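PDB 1RCU: TIGR00725 family protein from Thermotoga maritima, which is of unknown function but belongs to the SLOG superfamily of Rossmann-like proteins, and probably binds a nucleotide or related ligand as some relatives do. Local coordinates for residues 166-169 with 175-178; 161-166 with 170-175; 85-90 with 112-117. All coordinates share one frame; numbering follows the deposited sequence.

Contact 1. Residues 166-169 with 175-178; sequences KYLD and EIHQ
Lys166 O accepts a hydrogen bond of 2.8 Å from Ile176 N, tying a loop to the start of strand 176-179, the edge strand, within this chain, of the Rossmann-like parallel sheet. The loop is irregular here: Lys166 and Tyr167 both face Ile163, a classic beta bulge. The side chains of Lys166 and Glu175 pass slantwise over each other, CB of Lys166 lying 3.6 Å from CG of Glu175. This is a contact of methylenes rather than of charges. The lysine chain bends at chi3 and chi4 and takes its NZ to Asp164 O, leaving it 6.4 Å from Glu175 OE2. Glu175, with CG anti to its own nitrogen (chi1 -172°) and the chain extended beyond, brings its CD over one face of the His177 ring, toward the rim. Shortened to an alanine here, the chain would lose CG and CD, probably leaving the lysine methylenes without their partner and the His177 face without the carboxyl carbon. Branched, apolar Ile176 suits a buried site, where Tyr139 of helix 129-140 also packs on it. Across it at about a right angle comes Leu168, whose CD2 meets Ile176 CD1 at 3.5 Å.

Contact 2. Residues 161-166 with 170-175; sequences VLIDGK and NRRIVE
Ile163 and Arg172 meet at about a right angle, CG2 of the isoleucine lying 3.8 Å from NH2 of the guanidinium. The same isoleucine also reaches Asn170: its CD1 comes within 3.8 Å of Asn170 ND2, so its two methyl-bearing branches pack on polar groups. Its CG2 stands anti to the backbone N, while CG1 (chi1 -60°) stands beside that nitrogen and carries CD1 to the amide. Arg172 bends at chi2 (112°), which turns its guanidinium back toward Asp164. The salt bridge there is doubtful in detail: NH1 and NH2 both make only weak, strongly bent bonds to Asp164 OD2, whose position is less sure. The backbone O of Asp164 is held more clearly, by Lys166 NZ at 2.8 Å, with the donor in the carbonyl plane. Asn170 N is hydrogen-bonded to Glu128 OE1 of the second subunit, and Arg157 of that subunit packs on Ile163 and Asn170. Asp164 takes the positive phi of the third position, and Gly165, the fourth residue, also has positive phi, which favours glycine. Leu162 to Gly165 form a type II beta turn, within the surface loop that leads to the last strand of this Rossmann-like sheet.

Contact 3. Residues 85-90 with 112-117; sequences VGILPD and SFVLLR
Ile87 packs against Val114 and Leu115 in a wholly apolar contact, buried between strand 84-88 and helix 108-116 beside the interface with the third subunit, with no hydrogen bond between the two segments. The backbones come as near as 6.1 Å, between CA of Ile87 and CA of Leu115. Ile87 points toward the helix and divides its branches between the two partners, each slanting against it. CG2, anti to the backbone N, touches Val114 CG2 at 3.8 Å, whereas CG1 (chi1 -55°), beside that nitrogen, lies 3.9 Å from Leu115 CD2. A beta-branched residue suits this place because it offers two separate carbon arms close to the strand backbone, each able to meet one of two successive helix positions. The setting is the doubly wound alpha/beta arrangement of a Rossmann-like fold: strand 84-88 runs between 60-63 and 100-103, and helix 108-116 belongs to the connection from strand 100-103 to strand 121-125. Leu115 is long enough to touch Val27 and Val29 of strand 25-30 as well, so one leucine bridges separate strands of the sheet. Unbranched beyond CB, Val114 is the shorter of the two helix partners and meets the isoleucine with a methyl close to its own backbone. The third subunit reaches the same site, its Val102 packing on Ile87 and its Thr104 on Val114.

Overall arrangement
From the N terminus, contact 3 closes first: residues 85-90 meet 112-117, so the chain leaves strand 84-88, passes through strand 100-103 and returns in helix 108-116. Contacts 2 and 1 follow much later: contact 2 lies inside the loop between helix 153-157 and strand 176-179, and contact 1 ties that loop to the strand. They interleave rather than nest, since contact 2 spans 161 to 175 and contact 1 spans 166 to 178. Sharing Lys166 and Glu175, they have centres about 4 Å apart and touch directly, Tyr167 CD2 lying 3.4 Å from Arg172 CG. Contact 3 is separate, its centre about 22 Å from that of contact 1, yet both involve the same sheet. All three contacts border the second subunit.

Contact 1. Residues 166-169 with 175-178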
loop_
_atom_site.group_PDB
_atom_site.type_symbol
_atom_site.label_atom_id
_atom_site.label_comp_id
_atom_site.label_asym_id
_atom_site.label_seq_id
_atom_site.Cartn_x
_atom_site.Cartn_y
_atom_site.Cartn_z
ATOM N N LYS A 166 -18.385 24.233 -8.149
ATOM C CA LYS A 166 -17.760 23.170 -8.929
ATOM C C LYS A 166 -16.553 22.489 -8.302
ATOM O O LYS A 166 -16.213 21.367 -8.672
ATOM C CB LYS A 166 -17.311 23.721 -10.296
ATOM C CG LYS A 166 -18.405 24.317 -11.170
ATOM C CD LYS A 166 -17.843 24.913 -12.465
ATOM C CE LYS A 166 -16.938 26.102 -12.203
ATOM N NZ LYS A 166 -17.670 27.278 -11.614
ATOM N N TYR A 167 -15.903 23.156 -7.356
ATOM C CA TYR A 167 -14.676 22.603 -6.791
ATOM C C TYR A 167 -14.616 22.209 -5.320
ATOM O O TYR A 167 -15.383 22.714 -4.499
ATOM C CB TYR A 167 -13.515 23.554 -7.121
ATOM C CG TYR A 167 -13.457 23.935 -8.581
ATOM C CD1 TYR A 167 -12.986 23.042 -9.539
ATOM C CD2 TYR A 167 -13.926 25.176 -9.011
ATOM C CE1 TYR A 167 -12.993 23.371 -10.901
ATOM C CE2 TYR A 167 -13.930 25.522 -10.356
ATOM C CZ TYR A 167 -13.470 24.622 -11.296
ATOM O OH TYR A 167 -13.532 24.968 -12.631
ATOM N N LEU A 168 -13.686 21.296 -5.013
ATOM C CA LEU A 168 -13.489 20.802 -3.656
ATOM C C LEU A 168 -12.292 21.377 -2.898
ATOM O O LEU A 168 -12.067 20.999 -1.744
ATOM C CB LEU A 168 -13.409 19.275 -3.641
ATOM C CG LEU A 168 -14.644 18.460 -3.205
ATOM C CD1 LEU A 168 -15.771 19.376 -2.820
ATOM C CD2 LEU A 168 -15.070 17.507 -4.308
ATOM N N ASP A 169 -11.516 22.251 -3.546
ATOM C CA ASP A 169 -10.372 22.949 -2.918
ATOM C C ASP A 169 -9.854 24.061 -3.831
ATOM O O ASP A 169 -10.085 24.041 -5.043
ATOM C CB ASP A 169 -9.244 21.984 -2.486
ATOM C CG ASP A 169 -8.179 21.746 -3.556
ATOM O OD1 ASP A 169 -7.136 21.145 -3.202
ATOM O OD2 ASP A 169 -8.366 22.113 -4.731
ATOM N N GLU A 175 -13.480 19.621 -12.202
ATOM C CA GLU A 175 -14.861 19.966 -11.880
ATOM C C GLU A 175 -15.709 18.824 -11.319
ATOM O O GLU A 175 -15.627 17.679 -11.767
ATOM C CB GLU A 175 -15.565 20.546 -13.113
ATOM C CG GLU A 175 -16.953 21.099 -12.797
ATOM C CD GLU A 175 -17.745 21.549 -14.025
ATOM O OE1 GLU A 175 -17.123 21.941 -15.029
ATOM O OE2 GLU A 175 -18.997 21.533 -13.974
ATOM N N ILE A 176 -16.524 19.144 -10.325
ATOM C CA ILE A 176 -17.417 18.159 -9.749
ATOM C C ILE A 176 -18.776 18.397 -10.394
ATOM O O ILE A 176 -19.460 19.363 -10.070
ATOM C CB ILE A 176 -17.575 18.346 -8.241
ATOM C CG1 ILE A 176 -16.217 18.249 -7.544
ATOM C CG2 ILE A 176 -18.540 17.304 -7.698
ATOM C CD1 ILE A 176 -15.524 16.913 -7.711
ATOM N N HIS A 177 -19.163 17.530 -11.318
ATOM C CA HIS A 177 -20.452 17.684 -11.978
ATOM C C HIS A 177 -21.607 17.160 -11.117
ATOM O O HIS A 177 -21.424 16.336 -10.206
ATOM C CB HIS A 177 -20.442 16.950 -13.324
ATOM C CG HIS A 177 -19.345 17.393 -14.241
ATOM N ND1 HIS A 177 -18.028 17.031 -14.058
ATOM C CD2 HIS A 177 -19.367 18.197 -15.331
ATOM C CE1 HIS A 177 -17.287 17.594 -14.996
ATOM N NE2 HIS A 177 -18.077 18.305 -15.780
ATOM N N GLN A 178 -22.805 17.646 -11.423
ATOM C CA GLN A 178 -24.029 17.247 -10.737
ATOM C C GLN A 178 -25.067 16.849 -11.789
ATOM O O GLN A 178 -25.181 17.487 -12.840
ATOM C CB GLN A 178 -24.584 18.408 -9.907
ATOM C CG GLN A 178 -23.714 18.770 -8.738
ATOM C CD GLN A 178 -24.314 19.868 -7.877
ATOM O OE1 GLN A 178 -25.395 19.704 -7.298
ATOM N NE2 GLN A 178 -23.607 20.985 -7.765
#

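Contact 2. Residues 161-166 with 170-175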
loop_
_atom_site.group_PDB
_atom_site.type_symbol
_atom_site.label_atom_id
_atom_site.label_comp_id
_atom_site.label_asym_id
_atom_site.label_seq_id
_atom_site.Cartn_x
_atom_site.Cartn_y
_atom_site.Cartn_z
ATOM N N VAL A 161 -20.822 22.340 -0.082
ATOM C CA VAL A 161 -19.529 22.957 0.216
ATOM C C VAL A 161 -18.608 23.137 -0.994
ATOM O O VAL A 161 -17.384 23.174 -0.853
ATOM C CB VAL A 161 -18.748 22.168 1.311
ATOM C CG1 VAL A 161 -19.440 22.331 2.657
ATOM C CG2 VAL A 161 -18.638 20.685 0.931
ATOM N N LEU A 162 -19.202 23.254 -2.179
ATOM C CA LEU A 162 -18.439 23.436 -3.406
ATOM C C LEU A 162 -17.987 24.876 -3.574
ATOM O O LEU A 162 -18.739 25.816 -3.329
ATOM C CB LEU A 162 -19.279 23.018 -4.606
ATOM C CG LEU A 162 -19.671 21.547 -4.671
ATOM C CD1 LEU A 162 -20.727 21.377 -5.739
ATOM C CD2 LEU A 162 -18.464 20.688 -4.976
ATOM N N ILE A 163 -16.745 25.035 -3.993
ATOM C CA ILE A 163 -16.176 26.349 -4.208
ATOM C C ILE A 163 -16.594 26.683 -5.642
ATOM O O ILE A 163 -16.393 25.878 -6.541
ATOM C CB ILE A 163 -14.634 26.273 -4.035
ATOM C CG1 ILE A 163 -14.290 25.787 -2.611
ATOM C CG2 ILE A 163 -13.999 27.619 -4.338
ATOM C CD1 ILE A 163 -12.857 25.276 -2.426
ATOM N N ASP A 164 -17.218 27.844 -5.838
ATOM C CA ASP A 164 -17.683 28.268 -7.159
ATOM C C ASP A 164 -18.632 27.261 -7.789
ATOM O O ASP A 164 -18.670 27.126 -9.013
ATOM C CB ASP A 164 -16.501 28.460 -8.096
ATOM C CG ASP A 164 -15.540 29.501 -7.601
ATOM O OD1 ASP A 164 -15.973 30.660 -7.430
ATOM O OD2 ASP A 164 -14.357 29.166 -7.382
ATOM N N GLY A 165 -19.392 26.561 -6.951
ATOM C CA GLY A 165 -20.326 25.555 -7.427
ATOM C C GLY A 165 -19.701 24.404 -8.216
ATOM O O GLY A 165 -20.418 23.642 -8.870
ATOM N N LYS A 166 -18.385 24.233 -8.149
ATOM C CA LYS A 166 -17.760 23.170 -8.929
ATOM C C LYS A 166 -16.553 22.489 -8.302
ATOM O O LYS A 166 -16.213 21.367 -8.672
ATOM C CB LYS A 166 -17.311 23.721 -10.296
ATOM C CG LYS A 166 -18.405 24.317 -11.170
ATOM C CD LYS A 166 -17.843 24.913 -12.465
ATOM C CE LYS A 166 -16.938 26.102 -12.203
ATOM N NZ LYS A 166 -17.670 27.278 -11.614
ATOM N N ASN A 170 -9.155 25.032 -3.255
ATOM C CA ASN A 170 -8.690 26.183 -4.029
ATOM C C ASN A 170 -7.687 26.010 -5.165
ATOM O O ASN A 170 -7.209 26.995 -5.718
ATOM C CB ASN A 170 -8.205 27.264 -3.061
ATOM C CG ASN A 170 -9.321 27.776 -2.176
ATOM O OD1 ASN A 170 -9.185 27.839 -0.957
ATOM N ND2 ASN A 170 -10.441 28.129 -2.786
ATOM N N ARG A 171 -7.381 24.772 -5.526
ATOM C CA ARG A 171 -6.459 24.528 -6.618
ATOM C C ARG A 171 -7.304 24.152 -7.824
ATOM O O ARG A 171 -6.793 23.953 -8.926
ATOM C CB ARG A 171 -5.492 23.397 -6.251
ATOM C CG ARG A 171 -4.658 23.680 -5.010
ATOM C CD ARG A 171 -3.306 22.974 -5.068
ATOM N NE ARG A 171 -2.675 22.865 -3.748
ATOM C CZ ARG A 171 -3.064 22.008 -2.805
ATOM N NH1 ARG A 171 -4.081 21.176 -3.029
ATOM N NH2 ARG A 171 -2.442 21.985 -1.634
ATOM N N ARG A 172 -8.610 24.065 -7.581
ATOM C CA ARG A 172 -9.598 23.712 -8.589
ATOM C C ARG A 172 -9.115 22.631 -9.543
ATOM O O ARG A 172 -9.205 22.776 -10.755
ATOM C CB ARG A 172 -9.993 24.949 -9.389
ATOM C CG ARG A 172 -10.675 26.026 -8.583
ATOM C CD ARG A 172 -9.799 27.254 -8.466
ATOM N NE ARG A 172 -10.356 28.225 -7.526
ATOM C CZ ARG A 172 -11.502 28.874 -7.718
ATOM N NH1 ARG A 172 -12.212 28.660 -8.822
ATOM N NH2 ARG A 172 -11.945 29.726 -6.799
ATOM N N ILE A 173 -8.610 21.544 -8.984
ATOM C CA ILE A 173 -8.071 20.449 -9.771
ATOM C C ILE A 173 -8.970 19.972 -10.914
ATOM O O ILE A 173 -8.518 19.906 -12.050
ATOM C CB ILE A 173 -7.712 19.290 -8.839
ATOM C CG1 ILE A 173 -6.812 19.832 -7.725
ATOM C CG2 ILE A 173 -7.001 18.193 -9.608
ATOM C CD1 ILE A 173 -6.510 18.841 -6.598
ATOM N N VAL A 174 -10.224 19.634 -10.624
ATOM C CA VAL A 174 -11.142 19.178 -11.667
ATOM C C VAL A 174 -12.579 19.469 -11.239
ATOM O O VAL A 174 -12.868 19.573 -10.049
ATOM C CB VAL A 174 -10.957 17.665 -11.972
ATOM C CG1 VAL A 174 -11.207 16.837 -10.721
ATOM C CG2 VAL A 174 -11.890 17.234 -13.092
ATOM N N GLU A 175 -13.480 19.621 -12.202
ATOM C CA GLU A 175 -14.861 19.966 -11.880
ATOM C C GLU A 175 -15.709 18.824 -11.319
ATOM O O GLU A 175 -15.627 17.679 -11.767
ATOM C CB GLU A 175 -15.565 20.546 -13.113
ATOM C CG GLU A 175 -16.953 21.099 -12.797
ATOM C CD GLU A 175 -17.745 21.549 -14.025
ATOM O OE1 GLU A 175 -17.123 21.941 -15.029
ATOM O OE2 GLU A 175 -18.997 21.533 -13.974
#

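Contact 3. Residues 85-90 with 112-117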
loop_
_atom_site.group_PDB
_atom_site.type_symbol
_atom_site.label_atom_id
_atom_site.label_comp_id
_atom_site.label_asym_id
_atom_site.label_seq_id
_atom_site.Cartn_x
_atom_site.Cartn_y
_atom_site.Cartn_z
ATOM N N VAL A 85 -15.924 -4.833 -13.156
ATOM C CA VAL A 85 -14.791 -5.325 -12.384
ATOM C C VAL A 85 -14.766 -4.775 -10.963
ATOM O O VAL A 85 -14.887 -3.564 -10.754
ATOM C CB VAL A 85 -13.479 -4.941 -13.092
ATOM C CG1 VAL A 85 -12.283 -5.301 -12.205
ATOM C CG2 VAL A 85 -13.398 -5.640 -14.441
ATOM N N GLY A 86 -14.593 -5.677 -9.998
ATOM C CA GLY A 86 -14.549 -5.275 -8.606
ATOM C C GLY A 86 -13.155 -5.258 -8.009
ATOM O O GLY A 86 -12.360 -6.171 -8.227
ATOM N N ILE A 87 -12.858 -4.199 -7.264
ATOM C CA ILE A 87 -11.566 -4.044 -6.593
ATOM C C ILE A 87 -11.929 -4.260 -5.130
ATOM O O ILE A 87 -12.582 -3.424 -4.516
ATOM C CB ILE A 87 -11.003 -2.616 -6.769
ATOM C CG1 ILE A 87 -10.931 -2.254 -8.255
ATOM C CG2 ILE A 87 -9.622 -2.512 -6.161
ATOM C CD1 ILE A 87 -9.854 -2.952 -9.020
ATOM N N LEU A 88 -11.498 -5.388 -4.586
ATOM C CA LEU A 88 -11.826 -5.755 -3.220
ATOM C C LEU A 88 -10.818 -5.447 -2.141
ATOM O O LEU A 88 -9.607 -5.600 -2.326
ATOM C CB LEU A 88 -12.123 -7.252 -3.151
ATOM C CG LEU A 88 -13.361 -7.742 -3.890
ATOM C CD1 LEU A 88 -13.184 -9.204 -4.262
ATOM C CD2 LEU A 88 -14.594 -7.538 -3.008
ATOM N N PRO A 89 -11.320 -4.976 -0.989
ATOM C CA PRO A 89 -10.447 -4.667 0.138
ATOM C C PRO A 89 -10.061 -6.036 0.679
ATOM O O PRO A 89 -10.872 -6.961 0.641
ATOM C CB PRO A 89 -11.363 -3.884 1.079
ATOM C CG PRO A 89 -12.701 -4.420 0.785
ATOM C CD PRO A 89 -12.701 -4.540 -0.712
ATOM N N ASP A 90 -8.824 -6.165 1.145
ATOM C CA ASP A 90 -8.331 -7.428 1.677
ATOM C C ASP A 90 -8.536 -8.558 0.682
ATOM O O ASP A 90 -8.468 -8.350 -0.530
ATOM C CB ASP A 90 -9.041 -7.789 2.984
ATOM C CG ASP A 90 -8.118 -7.710 4.192
ATOM O OD1 ASP A 90 -7.905 -6.591 4.722
ATOM O OD2 ASP A 90 -7.590 -8.767 4.603
ATOM N N SER A 112 -9.614 1.886 -2.123
ATOM C CA SER A 112 -10.332 2.944 -2.825
ATOM C C SER A 112 -9.408 3.737 -3.739
ATOM O O SER A 112 -9.791 4.138 -4.839
ATOM C CB SER A 112 -10.978 3.909 -1.820
ATOM O OG SER A 112 -12.090 3.321 -1.182
ATOM N N PHE A 113 -8.190 3.981 -3.275
ATOM C CA PHE A 113 -7.276 4.730 -4.104
ATOM C C PHE A 113 -6.767 3.958 -5.298
ATOM O O PHE A 113 -6.446 4.561 -6.311
ATOM C CB PHE A 113 -6.160 5.327 -3.247
ATOM C CG PHE A 113 -6.613 6.541 -2.507
ATOM C CD1 PHE A 113 -6.821 7.740 -3.189
ATOM C CD2 PHE A 113 -6.977 6.452 -1.174
ATOM C CE1 PHE A 113 -7.400 8.828 -2.551
ATOM C CE2 PHE A 113 -7.556 7.527 -0.525
ATOM C CZ PHE A 113 -7.773 8.723 -1.215
ATOM N N VAL A 114 -6.710 2.630 -5.214
ATOM C CA VAL A 114 -6.281 1.905 -6.398
ATOM C C VAL A 114 -7.507 1.778 -7.303
ATOM O O VAL A 114 -7.383 1.611 -8.514
ATOM C CB VAL A 114 -5.673 0.498 -6.093
ATOM C CG1 VAL A 114 -5.609 0.259 -4.617
ATOM C CG2 VAL A 114 -6.453 -0.570 -6.808
ATOM N N LEU A 115 -8.688 1.897 -6.706
ATOM C CA LEU A 115 -9.942 1.819 -7.449
ATOM C C LEU A 115 -10.061 3.088 -8.297
ATOM O O LEU A 115 -10.445 3.031 -9.466
ATOM C CB LEU A 115 -11.107 1.744 -6.469
ATOM C CG LEU A 115 -12.547 1.426 -6.872
ATOM C CD1 LEU A 115 -13.428 2.506 -6.346
ATOM C CD2 LEU A 115 -12.684 1.278 -8.372
ATOM N N LEU A 116 -9.713 4.225 -7.693
ATOM C CA LEU A 116 -9.779 5.513 -8.374
ATOM C C LEU A 116 -8.803 5.646 -9.547
ATOM O O LEU A 116 -9.051 6.423 -10.466
ATOM C CB LEU A 116 -9.534 6.648 -7.386
ATOM C CG LEU A 116 -10.694 6.915 -6.430
ATOM C CD1 LEU A 116 -10.216 7.869 -5.333
ATOM C CD2 LEU A 116 -11.899 7.480 -7.206
ATOM N N ARG A 117 -7.701 4.901 -9.508
ATOM C CA ARG A 117 -6.712 4.952 -10.576
ATOM C C ARG A 117 -7.302 4.352 -11.833
ATOM O O ARG A 117 -6.799 4.564 -12.928
ATOM C CB ARG A 117 -5.463 4.151 -10.193
ATOM C CG ARG A 117 -4.741 4.607 -8.931
ATOM C CD ARG A 117 -4.077 5.953 -9.150
ATOM N NE ARG A 117 -3.289 6.382 -8.004
ATOM C CZ ARG A 117 -2.589 7.517 -7.985
ATOM N NH1 ARG A 117 -2.584 8.319 -9.049
ATOM N NH2 ARG A 117 -1.910 7.876 -6.905
#